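Long-range contacts in BlEst2 (Bacillus licheniformis, PDB 6WPX), which probably hydrolyses ester bonds as a lipase or esterase of the alpha/beta-hydrolase clan, here in its propeptide form, with a C-terminal domain that has autoinhibitory effects: residues 405-410 and 430-435; 158-163 and 448-453; 312-317 and 360-365; 154-159 and 347-352. One frame throughout, in Å; residues are numbered along the deposited sequence.

Contact 1 (405-410 and 430-435)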
# COMPACT_ATOMS: atom_id res chain seq x y z
N ALA A 405 19.39 -8.55 -24.12
CA ALA A 405 19.28 -9.41 -25.32
C ALA A 405 18.14 -10.42 -25.25
O ALA A 405 17.94 -11.01 -24.18
CB ALA A 405 20.59 -10.13 -25.51
N ASN A 406 17.47 -10.63 -26.39
CA ASN A 406 16.37 -11.60 -26.61
C ASN A 406 15.23 -11.32 -25.62
O ASN A 406 14.71 -12.28 -25.05
CB ASN A 406 16.86 -13.04 -26.50
CG ASN A 406 18.19 -13.33 -27.18
OD1 ASN A 406 18.67 -12.57 -28.01
ND2 ASN A 406 18.81 -14.44 -26.82
N VAL A 407 14.80 -10.06 -25.51
CA VAL A 407 13.77 -9.68 -24.49
C VAL A 407 12.36 -10.05 -24.93
O VAL A 407 11.90 -9.55 -25.94
CB VAL A 407 13.81 -8.19 -24.10
CG1 VAL A 407 12.69 -7.86 -23.13
CG2 VAL A 407 15.15 -7.74 -23.56
N LYS A 408 11.66 -10.81 -24.09
CA LYS A 408 10.28 -11.21 -24.33
C LYS A 408 9.39 -10.65 -23.21
O LYS A 408 9.88 -10.43 -22.09
CB LYS A 408 10.15 -12.74 -24.40
CG LYS A 408 10.79 -13.36 -25.64
CD LYS A 408 9.87 -13.33 -26.87
CE LYS A 408 10.57 -13.83 -28.11
NZ LYS A 408 9.77 -13.58 -29.33
N ALA A 409 8.10 -10.40 -23.51
CA ALA A 409 7.11 -9.87 -22.58
C ALA A 409 5.77 -10.53 -22.81
O ALA A 409 5.22 -10.43 -23.90
CB ALA A 409 6.99 -8.37 -22.75
N SER A 410 5.24 -11.19 -21.78
CA SER A 410 3.91 -11.82 -21.84
C SER A 410 2.99 -11.01 -20.92
O SER A 410 3.39 -10.61 -19.83
CB SER A 410 3.98 -13.29 -21.45
OG SER A 410 4.41 -13.44 -20.11
N ALA A 430 5.87 -12.16 -26.47
CA ALA A 430 6.22 -11.50 -27.72
C ALA A 430 7.38 -10.57 -27.40
O ALA A 430 7.69 -10.38 -26.22
CB ALA A 430 5.03 -10.70 -28.24
N SER A 431 8.01 -9.96 -28.42
CA SER A 431 9.10 -9.01 -28.22
C SER A 431 8.57 -7.68 -27.66
O SER A 431 7.37 -7.41 -27.76
CB SER A 431 9.86 -8.77 -29.53
OG SER A 431 8.99 -8.32 -30.56
N ILE A 432 9.47 -6.85 -27.07
CA ILE A 432 9.18 -5.53 -26.48
C ILE A 432 8.50 -4.57 -27.46
O ILE A 432 7.58 -3.85 -27.07
CB ILE A 432 10.47 -4.92 -25.86
CG1 ILE A 432 10.90 -5.66 -24.58
CG2 ILE A 432 10.39 -3.40 -25.63
CD1 ILE A 432 9.83 -5.80 -23.45
N ASN A 433 8.98 -4.55 -28.74
CA ASN A 433 8.46 -3.69 -29.81
C ASN A 433 6.96 -3.89 -30.02
O ASN A 433 6.25 -2.95 -30.42
CB ASN A 433 9.22 -3.94 -31.12
CG ASN A 433 9.04 -2.88 -32.18
OD1 ASN A 433 8.72 -1.72 -31.91
ND2 ASN A 433 9.31 -3.25 -33.43
N ALA A 434 6.48 -5.12 -29.72
CA ALA A 434 5.07 -5.48 -29.81
C ALA A 434 4.29 -5.18 -28.52
O ALA A 434 3.07 -5.07 -28.58
CB ALA A 434 4.91 -6.94 -30.20
N LEU A 435 4.98 -5.05 -27.37
CA LEU A 435 4.35 -4.80 -26.06
C LEU A 435 3.43 -3.57 -26.02
O LEU A 435 2.31 -3.68 -25.53
CB LEU A 435 5.43 -4.73 -24.95
CG LEU A 435 4.97 -4.46 -23.51
CD1 LEU A 435 4.02 -5.52 -23.02
CD2 LEU A 435 6.17 -4.36 -22.57

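Contact 2 (158-163 and 448-453)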
# COMPACT_ATOMS: atom_id res chain seq x y z
N TYR A 158 -4.61 -6.84 -6.37
CA TYR A 158 -5.56 -6.84 -7.47
C TYR A 158 -4.96 -7.35 -8.79
O TYR A 158 -5.64 -7.36 -9.81
CB TYR A 158 -6.17 -5.44 -7.63
CG TYR A 158 -7.30 -5.25 -6.66
CD1 TYR A 158 -7.05 -4.94 -5.32
CD2 TYR A 158 -8.62 -5.49 -7.04
CE1 TYR A 158 -8.09 -4.84 -4.40
CE2 TYR A 158 -9.67 -5.41 -6.12
CZ TYR A 158 -9.39 -5.08 -4.80
OH TYR A 158 -10.41 -4.98 -3.90
N SER A 159 -3.72 -7.81 -8.77
CA SER A 159 -3.04 -8.27 -9.99
C SER A 159 -3.32 -9.73 -10.30
O SER A 159 -3.83 -10.46 -9.45
CB SER A 159 -1.54 -7.99 -9.91
OG SER A 159 -0.90 -8.89 -9.03
N ASN A 160 -3.07 -10.14 -11.55
CA ASN A 160 -3.34 -11.50 -12.01
C ASN A 160 -2.72 -12.58 -11.14
O ASN A 160 -3.44 -13.48 -10.75
CB ASN A 160 -2.91 -11.68 -13.48
CG ASN A 160 -3.85 -10.98 -14.41
OD1 ASN A 160 -3.91 -9.76 -14.46
ND2 ASN A 160 -4.65 -11.74 -15.15
N TRP A 161 -1.42 -12.51 -10.84
CA TRP A 161 -0.79 -13.58 -10.05
C TRP A 161 -1.35 -13.70 -8.64
O TRP A 161 -1.34 -14.80 -8.10
CB TRP A 161 0.74 -13.46 -10.00
CG TRP A 161 1.44 -13.67 -11.32
CD1 TRP A 161 2.29 -12.80 -11.94
CD2 TRP A 161 1.42 -14.86 -12.13
NE1 TRP A 161 2.76 -13.35 -13.12
CE2 TRP A 161 2.23 -14.61 -13.25
CE3 TRP A 161 0.74 -16.09 -12.03
CZ2 TRP A 161 2.42 -15.56 -14.26
CZ3 TRP A 161 0.92 -17.02 -13.04
CH2 TRP A 161 1.75 -16.76 -14.14
N ALA A 162 -1.86 -12.59 -8.05
CA ALA A 162 -2.41 -12.54 -6.69
C ALA A 162 -3.87 -12.99 -6.60
O ALA A 162 -4.40 -13.03 -5.50
CB ALA A 162 -2.29 -11.12 -6.15
N GLY A 163 -4.48 -13.31 -7.74
CA GLY A 163 -5.89 -13.70 -7.86
C GLY A 163 -6.35 -14.78 -6.90
O GLY A 163 -7.34 -14.60 -6.17
N SER A 448 -5.47 -3.83 -13.99
CA SER A 448 -4.25 -4.31 -13.39
C SER A 448 -3.55 -5.06 -14.52
O SER A 448 -4.14 -5.95 -15.10
CB SER A 448 -4.50 -5.20 -12.19
OG SER A 448 -3.20 -5.62 -11.80
N VAL A 449 -2.34 -4.63 -14.89
CA VAL A 449 -1.59 -5.26 -15.95
C VAL A 449 -0.33 -5.84 -15.40
O VAL A 449 0.44 -5.15 -14.75
CB VAL A 449 -1.35 -4.31 -17.16
CG1 VAL A 449 -0.76 -5.08 -18.34
CG2 VAL A 449 -2.65 -3.62 -17.58
N THR A 450 -0.13 -7.13 -15.65
CA THR A 450 1.07 -7.86 -15.27
C THR A 450 1.87 -8.14 -16.52
O THR A 450 1.39 -8.84 -17.41
CB THR A 450 0.73 -9.14 -14.51
OG1 THR A 450 0.09 -8.80 -13.28
CG2 THR A 450 1.96 -9.95 -14.18
N ILE A 451 3.10 -7.63 -16.59
CA ILE A 451 3.99 -7.83 -17.73
C ILE A 451 5.16 -8.66 -17.26
O ILE A 451 5.96 -8.20 -16.44
CB ILE A 451 4.45 -6.49 -18.40
CG1 ILE A 451 3.24 -5.62 -18.85
CG2 ILE A 451 5.41 -6.75 -19.58
CD1 ILE A 451 3.03 -4.43 -17.96
N ASP A 452 5.24 -9.90 -17.74
CA ASP A 452 6.36 -10.78 -17.39
C ASP A 452 7.45 -10.68 -18.43
O ASP A 452 7.24 -11.03 -19.59
CB ASP A 452 5.90 -12.24 -17.18
CG ASP A 452 5.55 -12.46 -15.72
OD1 ASP A 452 6.50 -12.60 -14.89
OD2 ASP A 452 4.34 -12.44 -15.38
N LEU A 453 8.61 -10.18 -18.00
CA LEU A 453 9.80 -9.99 -18.81
C LEU A 453 10.79 -11.10 -18.58
O LEU A 453 11.05 -11.48 -17.45
CB LEU A 453 10.48 -8.65 -18.48
CG LEU A 453 9.72 -7.36 -18.74
CD1 LEU A 453 10.58 -6.18 -18.38
CD2 LEU A 453 9.33 -7.22 -20.21
O HOH W 1 0.50 -10.30 -11.07
O HOH W 2 -2.42 -7.89 -13.18

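Contact 3 (312-317 and 360-365)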
# COMPACT_ATOMS: atom_id res chain seq x y z
N LYS A 312 23.22 -8.49 -5.75
CA LYS A 312 23.72 -8.20 -4.41
C LYS A 312 22.89 -8.94 -3.35
O LYS A 312 23.44 -9.40 -2.35
CB LYS A 312 23.71 -6.69 -4.16
CG LYS A 312 24.54 -6.22 -2.97
CD LYS A 312 26.05 -6.35 -3.19
CE LYS A 312 26.84 -5.68 -2.10
NZ LYS A 312 26.85 -4.20 -2.26
N GLU A 313 21.58 -9.06 -3.61
CA GLU A 313 20.65 -9.69 -2.70
C GLU A 313 19.35 -10.02 -3.39
O GLU A 313 18.89 -9.28 -4.25
CB GLU A 313 20.33 -8.75 -1.51
CG GLU A 313 19.59 -9.42 -0.36
CD GLU A 313 19.24 -8.55 0.83
OE1 GLU A 313 18.96 -7.35 0.65
OE2 GLU A 313 19.20 -9.10 1.96
N ILE A 314 18.73 -11.10 -2.94
CA ILE A 314 17.38 -11.46 -3.30
C ILE A 314 16.63 -11.62 -1.98
O ILE A 314 17.20 -12.07 -1.00
CB ILE A 314 17.22 -12.73 -4.22
CG1 ILE A 314 17.89 -13.98 -3.63
CG2 ILE A 314 17.69 -12.45 -5.67
CD1 ILE A 314 17.48 -15.33 -4.28
N THR A 315 15.35 -11.22 -1.97
CA THR A 315 14.44 -11.51 -0.87
C THR A 315 13.44 -12.43 -1.54
O THR A 315 13.11 -12.22 -2.72
CB THR A 315 13.89 -10.30 -0.12
OG1 THR A 315 12.86 -9.66 -0.87
CG2 THR A 315 14.99 -9.30 0.32
N VAL A 316 13.07 -13.50 -0.86
CA VAL A 316 12.24 -14.58 -1.41
C VAL A 316 11.06 -14.77 -0.48
O VAL A 316 11.24 -14.97 0.72
CB VAL A 316 13.08 -15.87 -1.58
CG1 VAL A 316 12.28 -16.99 -2.26
CG2 VAL A 316 14.37 -15.61 -2.35
N HIS A 317 9.86 -14.64 -1.02
CA HIS A 317 8.64 -14.69 -0.23
C HIS A 317 7.63 -15.65 -0.79
O HIS A 317 7.30 -15.57 -1.97
CB HIS A 317 8.00 -13.29 -0.14
CG HIS A 317 8.99 -12.23 0.18
ND1 HIS A 317 9.28 -11.90 1.49
CD2 HIS A 317 9.77 -11.50 -0.64
CE1 HIS A 317 10.24 -11.00 1.43
NE2 HIS A 317 10.56 -10.71 0.17
N LYS A 360 22.17 -13.10 0.53
CA LYS A 360 23.21 -12.17 0.11
C LYS A 360 23.98 -12.83 -1.02
O LYS A 360 24.20 -14.05 -0.98
CB LYS A 360 24.16 -11.86 1.28
CG LYS A 360 23.49 -11.20 2.49
CD LYS A 360 24.22 -11.55 3.82
CE LYS A 360 24.99 -10.40 4.44
NZ LYS A 360 25.78 -10.83 5.64
N ASN A 361 24.39 -12.03 -2.02
CA ASN A 361 25.17 -12.48 -3.18
C ASN A 361 24.74 -13.85 -3.71
O ASN A 361 25.52 -14.81 -3.68
CB ASN A 361 26.68 -12.48 -2.88
CG ASN A 361 27.20 -11.17 -2.35
OD1 ASN A 361 27.56 -11.06 -1.19
ND2 ASN A 361 27.12 -10.12 -3.16
N PRO A 362 23.47 -13.98 -4.15
CA PRO A 362 23.01 -15.30 -4.62
C PRO A 362 23.73 -15.75 -5.88
O PRO A 362 24.03 -14.92 -6.74
CB PRO A 362 21.52 -15.07 -4.87
CG PRO A 362 21.39 -13.63 -5.17
CD PRO A 362 22.39 -12.97 -4.27
N ALA A 363 24.02 -17.06 -5.98
CA ALA A 363 24.67 -17.65 -7.14
C ALA A 363 23.76 -17.46 -8.36
O ALA A 363 22.54 -17.56 -8.25
CB ALA A 363 24.92 -19.13 -6.89
N ALA A 364 24.35 -17.11 -9.52
CA ALA A 364 23.59 -16.90 -10.75
C ALA A 364 23.14 -18.23 -11.28
O ALA A 364 23.85 -19.22 -11.13
CB ALA A 364 24.44 -16.20 -11.79
N GLY A 365 21.97 -18.24 -11.90
CA GLY A 365 21.41 -19.45 -12.47
C GLY A 365 19.95 -19.64 -12.10
O GLY A 365 19.29 -18.69 -11.67

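Contact 4 (154-159 and 347-352)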
# COMPACT_ATOMS: atom_id res chain seq x y z
N ALA A 154 -1.77 -2.74 -2.67
CA ALA A 154 -3.13 -2.93 -3.16
C ALA A 154 -3.07 -3.26 -4.65
O ALA A 154 -3.82 -4.12 -5.09
CB ALA A 154 -3.98 -1.67 -2.91
N ASP A 155 -2.14 -2.62 -5.42
CA ASP A 155 -1.96 -2.92 -6.85
C ASP A 155 -1.61 -4.37 -7.01
O ASP A 155 -2.13 -5.04 -7.90
CB ASP A 155 -0.85 -2.08 -7.48
CG ASP A 155 -1.16 -0.61 -7.50
OD1 ASP A 155 -2.31 -0.24 -7.21
OD2 ASP A 155 -0.26 0.17 -7.86
N LEU A 156 -0.71 -4.86 -6.13
CA LEU A 156 -0.28 -6.26 -6.10
C LEU A 156 -1.46 -7.19 -5.82
O LEU A 156 -1.64 -8.15 -6.57
CB LEU A 156 0.86 -6.48 -5.08
CG LEU A 156 1.31 -7.93 -4.87
CD1 LEU A 156 1.95 -8.53 -6.14
CD2 LEU A 156 2.30 -8.03 -3.68
N ALA A 157 -2.26 -6.89 -4.78
CA ALA A 157 -3.43 -7.69 -4.38
C ALA A 157 -4.46 -7.86 -5.52
O ALA A 157 -5.15 -8.87 -5.58
CB ALA A 157 -4.12 -7.04 -3.20
N TYR A 158 -4.61 -6.84 -6.37
CA TYR A 158 -5.56 -6.84 -7.47
C TYR A 158 -4.96 -7.35 -8.79
O TYR A 158 -5.64 -7.36 -9.81
CB TYR A 158 -6.17 -5.44 -7.63
CG TYR A 158 -7.30 -5.25 -6.66
CD1 TYR A 158 -7.05 -4.94 -5.32
CD2 TYR A 158 -8.62 -5.49 -7.04
CE1 TYR A 158 -8.09 -4.84 -4.40
CE2 TYR A 158 -9.67 -5.41 -6.12
CZ TYR A 158 -9.39 -5.08 -4.80
OH TYR A 158 -10.41 -4.98 -3.90
N SER A 159 -3.72 -7.81 -8.77
CA SER A 159 -3.04 -8.27 -9.99
C SER A 159 -3.32 -9.73 -10.30
O SER A 159 -3.83 -10.46 -9.45
CB SER A 159 -1.54 -7.99 -9.91
OG SER A 159 -0.90 -8.89 -9.03
N ASP A 347 -2.13 -5.31 6.73
CA ASP A 347 -2.88 -4.32 5.91
C ASP A 347 -3.65 -5.02 4.78
O ASP A 347 -4.48 -5.87 5.05
CB ASP A 347 -2.02 -3.10 5.52
CG ASP A 347 -0.71 -3.28 4.73
OD1 ASP A 347 0.33 -3.52 5.36
OD2 ASP A 347 -0.74 -3.17 3.49
N VAL A 348 -3.38 -4.59 3.56
CA VAL A 348 -3.95 -5.11 2.30
C VAL A 348 -3.92 -6.64 2.29
O VAL A 348 -4.87 -7.19 1.79
CB VAL A 348 -3.17 -4.48 1.14
CG1 VAL A 348 -3.32 -5.26 -0.14
CG2 VAL A 348 -3.58 -3.04 0.98
N PHE A 349 -2.87 -7.27 2.83
CA PHE A 349 -2.83 -8.73 2.84
C PHE A 349 -3.17 -9.31 4.23
O PHE A 349 -2.89 -10.49 4.48
CB PHE A 349 -1.47 -9.26 2.33
CG PHE A 349 -1.27 -9.12 0.83
CD1 PHE A 349 -0.70 -7.98 0.29
CD2 PHE A 349 -1.63 -10.15 -0.03
CE1 PHE A 349 -0.51 -7.86 -1.10
CE2 PHE A 349 -1.45 -10.02 -1.41
CZ PHE A 349 -0.88 -8.89 -1.94
N GLU A 350 -3.83 -8.54 5.12
CA GLU A 350 -4.24 -9.04 6.43
C GLU A 350 -4.99 -10.40 6.30
O GLU A 350 -5.82 -10.56 5.39
CB GLU A 350 -5.15 -8.02 7.13
CG GLU A 350 -5.61 -8.41 8.53
CD GLU A 350 -6.24 -7.27 9.28
OE1 GLU A 350 -5.53 -6.67 10.12
OE2 GLU A 350 -7.40 -6.91 8.98
N GLY A 351 -4.66 -11.34 7.17
CA GLY A 351 -5.30 -12.65 7.19
C GLY A 351 -4.48 -13.80 6.62
O GLY A 351 -4.87 -14.95 6.76
N GLY A 352 -3.36 -13.48 5.98
CA GLY A 352 -2.49 -14.49 5.40
C GLY A 352 -1.17 -14.63 6.13
O GLY A 352 -0.97 -14.06 7.21

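Contact 1 (405-410 and 430-435)
The open end of a beta hairpin, made of strands 407-417 and 420-431, is held by A409 and A430, just before the chain bends into the short helix 432-438. The two alanines form an antiparallel hydrogen-bonded pair: A409 N donates to A430 O at 2.7 Å, and the return bond from A430 N to A409 O is longer, at 3.2 Å. K408 CA adds a CA-H...O contact of 3.3 Å to A430 O. The lysine side chain starts out away from the partner strand but bends at chi2 (-84°), which lays its CD alongside the A430 carbonyl, 3.7 Å from A430 O.

On the face that carries the A409 and A430 methyls, the first turn of the helix supplies an apolar lid. I432 turns its CG1 beside its own backbone N (chi1 -71°), and its terminal methyl reaches back toward strand 407-417, where I432 CD1 lies 3.9 Å from A409 CB. V407 crosses I432 at a slant, although the closest carbons of this pair are modelled too near each other for their spacing to be trusted. L453, on the neighbouring strand 445-456, touches both A409 and I432 and extends the apolar patch into the sheet. With an alanine in place of I432, the methyl of A409 would probably lose part of its cover, and a gap would be likely to open between A409 and L453. L435, one turn further along the helix, points at the strand and sets its CD2 4.1 Å from A409 CB.

Contact 2 (158-163 and 448-453)
The chain from Y158 to W161 runs alongside strand 448-453, their end-to-end directions 22° apart, and comes nearest at S159 and S448, whose CA atoms are 5.4 Å apart; a type I turn from N160 to G163 then carries it off. The carbonyl of Y158 sits against the strand, with Y158 O 3.4 Å from S448 CB. W161 makes the direct polar link. Its NE1 donates to D452 OD2 at 2.9 Å in a fairly straight bond (162° at the hydrogen), the oxygen lying almost in the indole plane and offering its syn lone pair. The carboxylate is turned steeply to the ring, the two planes 74° apart. D452 OD1 has partners of its own, a salt bridge to R293 and a hydrogen bond with T466, so both carboxylate oxygens are engaged.

This is where the loop between helices 152-157 and 163-169, in the PGAP1-like alpha/beta-hydrolase part of the chain, rests on a middle strand of the C-terminal antiparallel sheet. T450 crosses W161 at about a right angle and comes to its ring obliquely, with T450 CG2 3.6 Å from W161 CD1. T450 OG1 sits beside its own backbone N, which turns CG2 to the indole and OG1 to two waters, each 2.7 Å from T450 OG1. One water accepts from W161 N and donates to S159 OG, whose hydroxyl in turn bonds to L156 O. The other accepts from N160 N, donates to N160 OD1 and is hydrogen-bonded to S448 OG, 2.8 Å away.

Contact 3 (312-317 and 360-365)
This is a strand-end contact at the margin of the C-terminal region: K312 and E313, at the start of strand 313-320, meet K360 and N361, where strand 353-360 gives way to a loop. E313 and K360 form an antiparallel non-hydrogen-bonded pair, CA atoms 4.5 Å apart, with both side chains on the same face of the sheet. Next to it, N361 N donates to K312 O at 2.8 Å, the N-H pointing well at the oxygen (163°). The side chains of K312 and N361 lie side by side and point the same way, K312 CD 3.9 Å from N361 ND2.

Both strands are neighbours in a five-stranded antiparallel sheet. On the other flank of strand 313-320, K312 and E313 together face D386, a classic beta bulge. Beyond N361, which has positive phi, the chain leaves for strand 365-372 of a separate four-stranded sheet.

P362 points back at strand 313-320 and meets I314 obliquely through its ring. I314 CG1, set between the backbone N and the carbonyl carbon (chi1 55°), is 3.8 Å from P362 CG, and I314 CG2 approaches the same ring carbon at 3.9 Å. A serine replacing I314 would probably leave the buried proline ring short of apolar cover, with a gap beside I359 and F385, which I314 also touches. V311, just before K312, also touches P362.

Contact 4 (154-159 and 347-352)
F349 and L156 cross at about a right angle, the far end of the phenyl group meeting the leucine branch: F349 CZ is 3.7 Å from L156 CD2. The same ring atom lies against the backbone of helix 152-157, 3.7 Å from A157 CA, so the far end of the ring touches two successive helix residues. F349 gets there with its CG beside its own backbone N (chi1 -74°).

V348 points toward the helix and spans A154 and A157, one turn apart. Its CG1, anti to the backbone N (chi1 161°), is 3.6 Å from A157 CB and 3.8 Å from A154 CA, while V348 CG2 meets A154 CB at 4.1 Å. The small alanines let the valine come close to the helix backbone. The contact thus joins the last turn of helix 152-157 to the loop between strands 341-344 and 353-360, and L380 of strand 377-386 touches both L156 and F349.

Polar groups find partners within their own segments or elsewhere in the chain: L156 O, for one, is gripped twice, by S159 N and by S159 OG, the hydroxyl 2.7 Å from L156 O. What passes between the segments is apolar and buried, so the join probably depends on the fit of apolar shapes and not on directional bonds.

In the fold
Contacts 1 and 2 belong to one sheet, on adjoining strands 407-417 and 445-456; their centres are about 17 Å apart, and they touch where S410 O lies 2.9 Å from D452 N, a probable hydrogen bond. Contacts 2 and 4 share Y158 and S159, with centres about 13 Å apart, so the end of helix 152-157 is flanked by strand 448-453 and by the loop 347-352. Contact 3 stands apart, its nearest atoms about 9 Å from contact 4 and about 11 Å from contact 2. Contacts 2 and 4 tie the hydrolase-family part to later parts of the chain, an arrangement consistent with the autoinhibitory effects of the C-terminal domain.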